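Local coordinates for folylpolyglutamate synthase protein FOLC (Mycobacterium tuberculosis, PDB 2VOS), which probably adds L-glutamate to dihydropteroate and to tetrahydrofolate in ATP-driven steps, making dihydrofolate and folylpolyglutamates, at residues A[340-354]-A[465-479]. Residues are numbered along the deposited sequence; the frame is centred on the assembly and turned at random.
Sequences ERMRSAPTVFIDAAH and GIVITGSVVTAGAAR. With MG (magnesium ion), chain C; ADP (adenosine-5'-diphosphate), chain B.
Strand 347-350 runs parallel to strand 465-469, their axes 4.6 Å apart and 13° from alignment, and four backbone hydrogen bonds pair them from Ile-466 N on Thr-347 O to Asp-351 N on Ile-468 O. On one face of this ladder the aliphatic side chains pack against one another: Val-348 CG1 presses against Ile-468 CD1 at 3.5 Å, tighter than usual, while Val-348 CG2 lies alongside Ile-466 CD1. Helix 472-479 folds back over the same face, and Ile-350 carries the strand's contact with the helix. Its CG1 sits between the backbone N and the carbonyl carbon (chi1 60°), which sends CD1 to Arg-479 CB at 3.6 Å and leaves CG2 to meet Ala-478 CB. Arg-479, extended as far as NE, crosses Ile-350 and grips Glu-340 side-on: NE reaches OE1 at 2.8 Å and NH2 reaches OE2 at 2.7 Å, both on syn lone pairs, with the two planar groups 20° apart. This salt bridge ties the helix to the outermost strand, 340-343. Both segments belong to the C-terminal glutamate-ligase domain of the Mur ligase family, a mixed sheet flanked by helices; Phe-349 and Val-467 on the opposite face pack against helix 356-368. Beyond the strand ends the chains stay joined, for Thr-469 OG1 donates to Asp-351 O (2.8 Å) from above the carbonyl plane. The chain that follows strand 347-350 carries residues of the ADP and magnesium sites: Asp-351 OD1 accepts from Leu-339 N, while OD2 accepts from Ala-353 N in an Asx turn and from ADP O2'. His-354 CB rests 3.4 Å from Gly-470 O, and its ring lies beside Val-472; ND1 donates to Ala-352 O, which helps fix the ring's rotation with NE2 on the magnesium ion (2.0 Å) that Asp-200 also binds.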
ATOM      1  N   GLU A 340      -9.785  -4.106   7.239  1.00 40.64           N
ATOM      2  CA  GLU A 340     -10.355  -3.111   8.110  1.00 40.58           C
ATOM      3  C   GLU A 340     -11.846  -3.442   8.293  1.00 40.81           C
ATOM      4  O   GLU A 340     -12.575  -3.629   7.321  1.00 41.23           O
ATOM      5  CB  GLU A 340     -10.199  -1.704   7.495  1.00 38.61           C
ATOM      6  CG  GLU A 340     -10.658  -0.587   8.442  1.00 39.37           C
ATOM      7  CD  GLU A 340     -10.616   0.778   7.778  1.00 38.87           C
ATOM      8  OE1 GLU A 340     -10.466   0.819   6.532  1.00 39.56           O
ATOM      9  OE2 GLU A 340     -10.786   1.802   8.476  1.00 41.88           O
ATOM     10  N   ARG A 341     -12.304  -3.478   9.526  1.00 40.61           N
ATOM     11  CA  ARG A 341     -13.703  -3.809   9.819  1.00 41.13           C
ATOM     12  C   ARG A 341     -14.565  -2.591   9.734  1.00 40.99           C
ATOM     13  O   ARG A 341     -14.293  -1.593  10.438  1.00 39.67           O
ATOM     14  CB  ARG A 341     -13.795  -4.290  11.254  1.00 41.90           C
ATOM     15  CG  ARG A 341     -13.636  -5.765  11.415  1.00 44.56           C
ATOM     16  CD  ARG A 341     -14.305  -6.266  12.745  1.00 46.45           C
ATOM     17  NE  ARG A 341     -13.981  -5.465  13.944  1.00 46.50           N
ATOM     18  CZ  ARG A 341     -14.669  -5.513  15.090  1.00 45.37           C
ATOM     19  NH1 ARG A 341     -15.702  -6.373  15.235  1.00 41.54           N
ATOM     20  NH2 ARG A 341     -14.324  -4.728  16.106  1.00 44.09           N
HETATM   21  N   MSE A 342     -15.606  -2.673   8.901  1.00 40.92           N
HETATM   22  CA  MSE A 342     -16.562  -1.581   8.735  1.00 41.67           C
HETATM   23  C   MSE A 342     -17.687  -1.666   9.765  1.00 40.59           C
HETATM   24  O   MSE A 342     -18.282  -0.624  10.101  1.00 40.64           O
HETATM   25  CB  MSE A 342     -17.236  -1.599   7.335  1.00 41.17           C
HETATM   26  CG  MSE A 342     -16.288  -1.382   6.160  1.00 43.45           C
HETATM   27 SE   MSE A 342     -15.552   0.391   6.168  1.00 45.81          SE
HETATM   28  CE  MSE A 342     -13.914   0.000   7.180  1.00 41.19           C
ATOM     29  N   ARG A 343     -17.999  -2.876  10.239  1.00 38.46           N
ATOM     30  CA  ARG A 343     -19.013  -3.027  11.260  1.00 38.39           C
ATOM     31  C   ARG A 343     -18.987  -4.478  11.763  1.00 39.18           C
ATOM     32  O   ARG A 343     -18.232  -5.295  11.223  1.00 39.29           O
ATOM     33  CB  ARG A 343     -20.421  -2.780  10.665  1.00 38.55           C
ATOM     34  CG  ARG A 343     -20.785  -3.791   9.515  1.00 37.02           C
ATOM     35  CD  ARG A 343     -22.328  -3.810   9.141  1.00 39.26           C
ATOM     36  NE  ARG A 343     -23.064  -4.209  10.337  1.00 41.44           N
ATOM     37  CZ  ARG A 343     -23.788  -3.386  11.069  1.00 41.57           C
ATOM     38  NH1 ARG A 343     -23.952  -2.130  10.637  1.00 42.34           N
ATOM     39  NH2 ARG A 343     -24.408  -3.844  12.176  1.00 40.57           N
ATOM     40  N   SER A 344     -19.804  -4.802  12.768  1.00 38.59           N
ATOM     41  CA  SER A 344     -19.925  -6.185  13.243  1.00 38.68           C
ATOM     42  C   SER A 344     -21.439  -6.505  13.171  1.00 40.77           C
ATOM     43  O   SER A 344     -22.238  -5.574  12.939  1.00 38.35           O
ATOM     44  CB  SER A 344     -19.338  -6.301  14.671  1.00 38.19           C
ATOM     45  OG  SER A 344     -20.104  -5.606  15.677  1.00 36.37           O
ATOM     46  N   ALA A 345     -21.833  -7.789  13.325  1.00 40.09           N
ATOM     47  CA  ALA A 345     -23.252  -8.197  13.264  1.00 40.97           C
ATOM     48  C   ALA A 345     -24.012  -7.673  12.037  1.00 41.46           C
ATOM     49  O   ALA A 345     -24.918  -6.858  12.185  1.00 42.13           O
ATOM     50  CB  ALA A 345     -23.986  -7.783  14.496  1.00 40.46           C
ATOM     51  N   PRO A 346     -23.681  -8.138  10.842  1.00 40.70           N
ATOM     52  CA  PRO A 346     -22.622  -9.085  10.496  1.00 40.96           C
ATOM     53  C   PRO A 346     -21.310  -8.292  10.434  1.00 40.74           C
ATOM     54  O   PRO A 346     -21.346  -7.068  10.253  1.00 41.55           O
ATOM     55  CB  PRO A 346     -23.008  -9.514   9.074  1.00 41.28           C
ATOM     56  CG  PRO A 346     -23.633  -8.281   8.478  1.00 41.44           C
ATOM     57  CD  PRO A 346     -24.433  -7.668   9.652  1.00 41.28           C
ATOM     58  N   THR A 347     -20.181  -8.965  10.572  1.00 39.88           N
ATOM     59  CA  THR A 347     -18.907  -8.355  10.320  1.00 40.56           C
ATOM     60  C   THR A 347     -18.711  -8.106   8.820  1.00 41.20           C
ATOM     61  O   THR A 347     -18.974  -8.968   8.011  1.00 42.27           O
ATOM     62  CB  THR A 347     -17.776  -9.254  10.832  1.00 40.07           C
ATOM     63  OG1 THR A 347     -17.931  -9.401  12.258  1.00 41.25           O
ATOM     64  CG2 THR A 347     -16.432  -8.636  10.483  1.00 39.60           C
ATOM     65  N   VAL A 348     -18.283  -6.907   8.463  1.00 41.38           N
ATOM     66  CA  VAL A 348     -17.916  -6.590   7.087  1.00 40.96           C
ATOM     67  C   VAL A 348     -16.474  -6.117   7.172  1.00 41.90           C
ATOM     68  O   VAL A 348     -16.138  -5.182   7.948  1.00 40.99           O
ATOM     69  CB  VAL A 348     -18.748  -5.453   6.515  1.00 40.66           C
ATOM     70  CG1 VAL A 348     -18.186  -5.026   5.105  1.00 42.30           C
ATOM     71  CG2 VAL A 348     -20.271  -5.853   6.464  1.00 41.47           C
ATOM     72  N   PHE A 349     -15.631  -6.779   6.378  1.00 41.50           N
ATOM     73  CA  PHE A 349     -14.251  -6.334   6.212  1.00 41.77           C
ATOM     74  C   PHE A 349     -14.095  -5.743   4.857  1.00 43.12           C
ATOM     75  O   PHE A 349     -14.756  -6.194   3.902  1.00 42.82           O
ATOM     76  CB  PHE A 349     -13.314  -7.528   6.207  1.00 41.08           C
ATOM     77  CG  PHE A 349     -13.053  -8.076   7.557  1.00 42.57           C
ATOM     78  CD1 PHE A 349     -13.745  -9.199   8.012  1.00 49.51           C
ATOM     79  CD2 PHE A 349     -12.102  -7.507   8.359  1.00 45.34           C
ATOM     80  CE1 PHE A 349     -13.460  -9.710   9.265  1.00 49.08           C
ATOM     81  CE2 PHE A 349     -11.835  -8.039   9.634  1.00 50.75           C
ATOM     82  CZ  PHE A 349     -12.508  -9.152  10.039  1.00 46.98           C
ATOM     83  N   ILE A 350     -13.171  -4.797   4.737  1.00 40.40           N
ATOM     84  CA  ILE A 350     -12.713  -4.425   3.427  1.00 41.47           C
ATOM     85  C   ILE A 350     -11.223  -4.706   3.419  1.00 42.90           C
ATOM     86  O   ILE A 350     -10.541  -4.515   4.450  1.00 41.62           O
ATOM     87  CB  ILE A 350     -12.958  -2.912   3.101  1.00 41.04           C
ATOM     88  CG1 ILE A 350     -12.207  -1.992   4.126  1.00 39.96           C
ATOM     89  CG2 ILE A 350     -14.489  -2.622   2.948  1.00 40.38           C
ATOM     90  CD1 ILE A 350     -12.303  -0.439   3.788  1.00 40.94           C
ATOM     91  N   ASP A 351     -10.719  -5.124   2.256  1.00 42.78           N
ATOM     92  CA  ASP A 351      -9.327  -5.442   2.089  1.00 42.39           C
ATOM     93  C   ASP A 351      -8.895  -5.210   0.646  1.00 42.76           C
ATOM     94  O   ASP A 351      -9.547  -5.685  -0.303  1.00 42.95           O
ATOM     95  CB  ASP A 351      -9.012  -6.870   2.536  1.00 44.53           C
ATOM     96  CG  ASP A 351      -7.484  -7.093   2.651  1.00 45.55           C
ATOM     97  OD1 ASP A 351      -6.847  -6.695   3.629  1.00 52.15           O
ATOM     98  OD2 ASP A 351      -6.891  -7.574   1.716  1.00 50.37           O
ATOM     99  N   ALA A 352      -7.782  -4.497   0.469  1.00 43.51           N
ATOM    100  CA  ALA A 352      -7.279  -4.121  -0.833  1.00 43.18           C
ATOM    101  C   ALA A 352      -6.596  -5.300  -1.589  1.00 45.17           C
ATOM    102  O   ALA A 352      -6.088  -5.073  -2.706  1.00 46.38           O
ATOM    103  CB  ALA A 352      -6.256  -2.977  -0.681  1.00 43.49           C
ATOM    104  N   ALA A 353      -6.557  -6.510  -1.018  1.00 43.59           N
ATOM    105  CA  ALA A 353      -5.837  -7.613  -1.666  1.00 43.03           C
ATOM    106  C   ALA A 353      -6.131  -7.671  -3.164  1.00 43.74           C
ATOM    107  O   ALA A 353      -7.283  -7.691  -3.583  1.00 43.31           O
ATOM    108  CB  ALA A 353      -6.189  -8.942  -1.024  1.00 42.94           C
ATOM    109  N   HIS A 354      -5.075  -7.716  -3.965  1.00 42.33           N
ATOM    110  CA  HIS A 354      -5.227  -7.703  -5.415  1.00 42.84           C
ATOM    111  C   HIS A 354      -4.081  -8.513  -6.078  1.00 42.11           C
ATOM    112  O   HIS A 354      -3.743  -8.307  -7.280  1.00 41.15           O
ATOM    113  CB  HIS A 354      -5.244  -6.279  -5.961  1.00 41.24           C
ATOM    114  CG  HIS A 354      -4.011  -5.521  -5.650  1.00 43.48           C
ATOM    115  ND1 HIS A 354      -3.935  -4.647  -4.589  1.00 46.09           N
ATOM    116  CD2 HIS A 354      -2.790  -5.528  -6.226  1.00 41.65           C
ATOM    117  CE1 HIS A 354      -2.730  -4.117  -4.552  1.00 44.77           C
ATOM    118  NE2 HIS A 354      -2.018  -4.632  -5.530  1.00 46.45           N
ATOM    119  N   GLY A 465     -19.811 -13.171   8.195  1.00 45.53           N
ATOM    120  CA  GLY A 465     -19.129 -11.989   7.669  1.00 44.55           C
ATOM    121  C   GLY A 465     -19.144 -11.886   6.150  1.00 44.13           C
ATOM    122  O   GLY A 465     -19.402 -12.856   5.429  1.00 43.60           O
ATOM    123  N   ILE A 466     -18.877 -10.673   5.702  1.00 44.46           N
ATOM    124  CA  ILE A 466     -18.791 -10.301   4.312  1.00 44.13           C
ATOM    125  C   ILE A 466     -17.397  -9.687   4.152  1.00 44.13           C
ATOM    126  O   ILE A 466     -16.973  -8.856   4.979  1.00 44.60           O
ATOM    127  CB  ILE A 466     -19.821  -9.228   4.000  1.00 43.17           C
ATOM    128  CG1 ILE A 466     -21.208  -9.809   4.242  1.00 44.20           C
ATOM    129  CG2 ILE A 466     -19.763  -8.829   2.539  1.00 42.98           C
ATOM    130  CD1 ILE A 466     -22.273  -8.793   4.291  1.00 42.54           C
ATOM    131  N   VAL A 467     -16.673 -10.121   3.125  1.00 42.30           N
ATOM    132  CA  VAL A 467     -15.331  -9.620   2.914  1.00 41.79           C
ATOM    133  C   VAL A 467     -15.264  -9.035   1.517  1.00 41.88           C
ATOM    134  O   VAL A 467     -15.488  -9.722   0.494  1.00 40.07           O
ATOM    135  CB  VAL A 467     -14.312 -10.745   3.031  1.00 42.39           C
ATOM    136  CG1 VAL A 467     -12.916 -10.179   2.778  1.00 39.90           C
ATOM    137  CG2 VAL A 467     -14.407 -11.369   4.426  1.00 40.99           C
ATOM    138  N   ILE A 468     -15.061  -7.723   1.479  1.00 41.27           N
ATOM    139  CA  ILE A 468     -15.087  -6.997   0.215  1.00 41.13           C
ATOM    140  C   ILE A 468     -13.625  -6.775  -0.204  1.00 42.17           C
ATOM    141  O   ILE A 468     -12.866  -6.065   0.484  1.00 42.40           O
ATOM    142  CB  ILE A 468     -15.794  -5.623   0.432  1.00 41.80           C
ATOM    143  CG1 ILE A 468     -17.190  -5.888   1.031  1.00 42.35           C
ATOM    144  CG2 ILE A 468     -15.757  -4.720  -0.852  1.00 40.28           C
ATOM    145  CD1 ILE A 468     -17.851  -4.644   1.669  1.00 42.99           C
ATOM    146  N   THR A 469     -13.227  -7.318  -1.362  1.00 41.94           N
ATOM    147  CA  THR A 469     -11.799  -7.325  -1.678  1.00 42.83           C
ATOM    148  C   THR A 469     -11.568  -7.456  -3.200  1.00 43.24           C
ATOM    149  O   THR A 469     -12.541  -7.443  -4.006  1.00 41.85           O
ATOM    150  CB  THR A 469     -11.123  -8.494  -0.896  1.00 42.43           C
ATOM    151  OG1 THR A 469      -9.715  -8.411  -1.004  1.00 44.85           O
ATOM    152  CG2 THR A 469     -11.570  -9.925  -1.453  1.00 44.52           C
ATOM    153  N   GLY A 470     -10.293  -7.555  -3.600  1.00 42.78           N
ATOM    154  CA  GLY A 470      -9.995  -7.889  -5.009  1.00 40.74           C
ATOM    155  C   GLY A 470      -9.217  -6.766  -5.678  1.00 41.39           C
ATOM    156  O   GLY A 470      -8.503  -6.993  -6.693  1.00 41.25           O
ATOM    157  N   SER A 471      -9.321  -5.563  -5.103  1.00 40.69           N
ATOM    158  CA  SER A 471      -8.697  -4.391  -5.663  1.00 42.26           C
ATOM    159  C   SER A 471      -8.660  -3.289  -4.616  1.00 42.69           C
ATOM    160  O   SER A 471      -9.512  -3.218  -3.718  1.00 42.20           O
ATOM    161  CB  SER A 471      -9.501  -3.959  -6.900  1.00 42.89           C
ATOM    162  OG  SER A 471      -9.062  -2.729  -7.416  1.00 47.32           O
ATOM    163  N   VAL A 472      -7.699  -2.389  -4.750  1.00 43.64           N
ATOM    164  CA  VAL A 472      -7.735  -1.132  -3.998  1.00 44.30           C
ATOM    165  C   VAL A 472      -9.027  -0.354  -4.239  1.00 44.63           C
ATOM    166  O   VAL A 472      -9.641   0.192  -3.313  1.00 44.13           O
ATOM    167  CB  VAL A 472      -6.522  -0.220  -4.398  1.00 45.15           C
ATOM    168  CG1 VAL A 472      -6.596   1.094  -3.638  1.00 45.91           C
ATOM    169  CG2 VAL A 472      -5.229  -0.958  -4.050  1.00 45.02           C
ATOM    170  N   VAL A 473      -9.474  -0.350  -5.487  1.00 43.73           N
ATOM    171  CA  VAL A 473     -10.646   0.414  -5.867  1.00 44.83           C
ATOM    172  C   VAL A 473     -11.933  -0.176  -5.234  1.00 43.98           C
ATOM    173  O   VAL A 473     -12.861   0.569  -4.824  1.00 44.06           O
ATOM    174  CB  VAL A 473     -10.781   0.433  -7.416  1.00 44.51           C
ATOM    175  CG1 VAL A 473     -12.083   1.142  -7.827  1.00 47.40           C
ATOM    176  CG2 VAL A 473      -9.555   1.123  -8.068  1.00 44.90           C
ATOM    177  N   THR A 474     -11.963  -1.494  -5.115  1.00 43.88           N
ATOM    178  CA  THR A 474     -13.109  -2.205  -4.545  1.00 44.20           C
ATOM    179  C   THR A 474     -13.184  -1.840  -3.053  1.00 44.09           C
ATOM    180  O   THR A 474     -14.240  -1.468  -2.520  1.00 45.77           O
ATOM    181  CB  THR A 474     -12.944  -3.758  -4.654  1.00 45.05           C
ATOM    182  OG1 THR A 474     -12.686  -4.169  -6.021  1.00 46.86           O
ATOM    183  CG2 THR A 474     -14.249  -4.508  -4.155  1.00 45.06           C
ATOM    184  N   ALA A 475     -12.062  -2.003  -2.356  1.00 43.01           N
ATOM    185  CA  ALA A 475     -11.951  -1.606  -0.969  1.00 42.11           C
ATOM    186  C   ALA A 475     -12.258  -0.134  -0.753  1.00 41.76           C
ATOM    187  O   ALA A 475     -13.034   0.213   0.154  1.00 42.85           O
ATOM    188  CB  ALA A 475     -10.557  -1.985  -0.429  1.00 43.83           C
ATOM    189  N   GLY A 476     -11.691   0.746  -1.578  1.00 40.23           N
ATOM    190  CA  GLY A 476     -11.905   2.166  -1.441  1.00 40.33           C
ATOM    191  C   GLY A 476     -13.340   2.571  -1.685  1.00 41.22           C
ATOM    192  O   GLY A 476     -13.912   3.356  -0.882  1.00 39.53           O
ATOM    193  N   ALA A 477     -13.967   2.009  -2.732  1.00 39.43           N
ATOM    194  CA  ALA A 477     -15.386   2.365  -3.009  1.00 39.90           C
ATOM    195  C   ALA A 477     -16.291   1.935  -1.868  1.00 39.86           C
ATOM    196  O   ALA A 477     -17.191   2.640  -1.465  1.00 40.63           O
ATOM    197  CB  ALA A 477     -15.902   1.751  -4.359  1.00 40.07           C
ATOM    198  N   ALA A 478     -16.033   0.755  -1.339  1.00 39.88           N
ATOM    199  CA  ALA A 478     -16.768   0.237  -0.206  1.00 38.61           C
ATOM    200  C   ALA A 478     -16.538   1.120   1.021  1.00 38.92           C
ATOM    201  O   ALA A 478     -17.495   1.372   1.770  1.00 41.00           O
ATOM    202  CB  ALA A 478     -16.351  -1.248   0.078  1.00 37.55           C
ATOM    203  N   ARG A 479     -15.310   1.609   1.235  1.00 37.88           N
ATOM    204  CA  ARG A 479     -15.047   2.401   2.383  1.00 39.10           C
ATOM    205  C   ARG A 479     -15.934   3.693   2.344  1.00 39.35           C
ATOM    206  O   ARG A 479     -16.465   4.169   3.382  1.00 40.38           O
ATOM    207  CB  ARG A 479     -13.540   2.720   2.479  1.00 37.72           C
ATOM    208  CG  ARG A 479     -13.130   3.203   3.889  1.00 40.00           C
ATOM    209  CD  ARG A 479     -11.561   3.183   4.074  1.00 38.91           C
ATOM    210  NE  ARG A 479     -11.215   3.267   5.494  1.00 39.56           N
ATOM    211  CZ  ARG A 479     -11.152   4.393   6.192  1.00 42.61           C
ATOM    212  NH1 ARG A 479     -11.390   5.567   5.613  1.00 40.80           N
ATOM    213  NH2 ARG A 479     -10.868   4.346   7.496  1.00 43.56           N
TER
HETATM  214 MG    MG C1491      -0.054  -4.118  -5.817  1.00 39.43          MG
HETATM  215  PB  ADP B1490       1.195  -2.172  -1.201  1.00 32.04           P
HETATM  216  O1B ADP B1490       1.269  -0.710  -0.844  1.00 29.25           O
HETATM  217  O2B ADP B1490       0.233  -2.456  -2.320  1.00 33.59           O
HETATM  218  O3B ADP B1490       2.503  -2.890  -1.341  1.00 30.87           O
HETATM  219  PA  ADP B1490      -0.491  -2.531   1.212  1.00 32.77           P
HETATM  220  O1A ADP B1490      -1.447  -1.513   0.607  1.00 31.51           O
HETATM  221  O2A ADP B1490       0.021  -2.498   2.642  1.00 26.12           O
HETATM  222  O3A ADP B1490       0.649  -2.956   0.115  1.00 31.81           O
HETATM  223  O5' ADP B1490      -1.377  -3.893   1.179  1.00 35.29           O
HETATM  224  C5' ADP B1490      -2.190  -4.318   0.076  1.00 33.51           C
HETATM  225  C4' ADP B1490      -2.768  -5.689   0.492  1.00 39.19           C
HETATM  226  O4' ADP B1490      -1.678  -6.645   0.602  1.00 34.70           O
HETATM  227  C3' ADP B1490      -3.359  -5.724   1.900  1.00 41.59           C
HETATM  228  O3' ADP B1490      -4.767  -5.602   1.864  1.00 47.10           O
HETATM  229  C2' ADP B1490      -3.103  -7.082   2.490  1.00 42.55           C
HETATM  230  O2' ADP B1490      -4.074  -7.999   1.879  1.00 48.77           O
HETATM  231  C1' ADP B1490      -1.835  -7.476   1.779  1.00 37.44           C
HETATM  232  N9  ADP B1490      -0.557  -7.273   2.520  1.00 34.80           N
HETATM  233  C8  ADP B1490      -0.027  -6.158   3.127  1.00 32.19           C
HETATM  234  N7  ADP B1490       1.212  -6.449   3.625  1.00 31.85           N
HETATM  235  C5  ADP B1490       1.509  -7.722   3.229  1.00 31.30           C
HETATM  236  C6  ADP B1490       2.643  -8.643   3.366  1.00 33.48           C
HETATM  237  N6  ADP B1490       3.757  -8.273   4.032  1.00 30.42           N
HETATM  238  N1  ADP B1490       2.485  -9.867   2.850  1.00 30.70           N
HETATM  239  C2  ADP B1490       1.376 -10.335   2.220  1.00 31.87           C
HETATM  240  N3  ADP B1490       0.291  -9.542   2.021  1.00 32.58           N
HETATM  241  C4  ADP B1490       0.336  -8.266   2.525  1.00 34.00           C
HETATM  242  O   HOH W   1      -0.487  -3.041  -7.342  1.00 43.24           O
HETATM  243  O   HOH W   2       0.234  -4.911  -3.616  1.00 59.95           O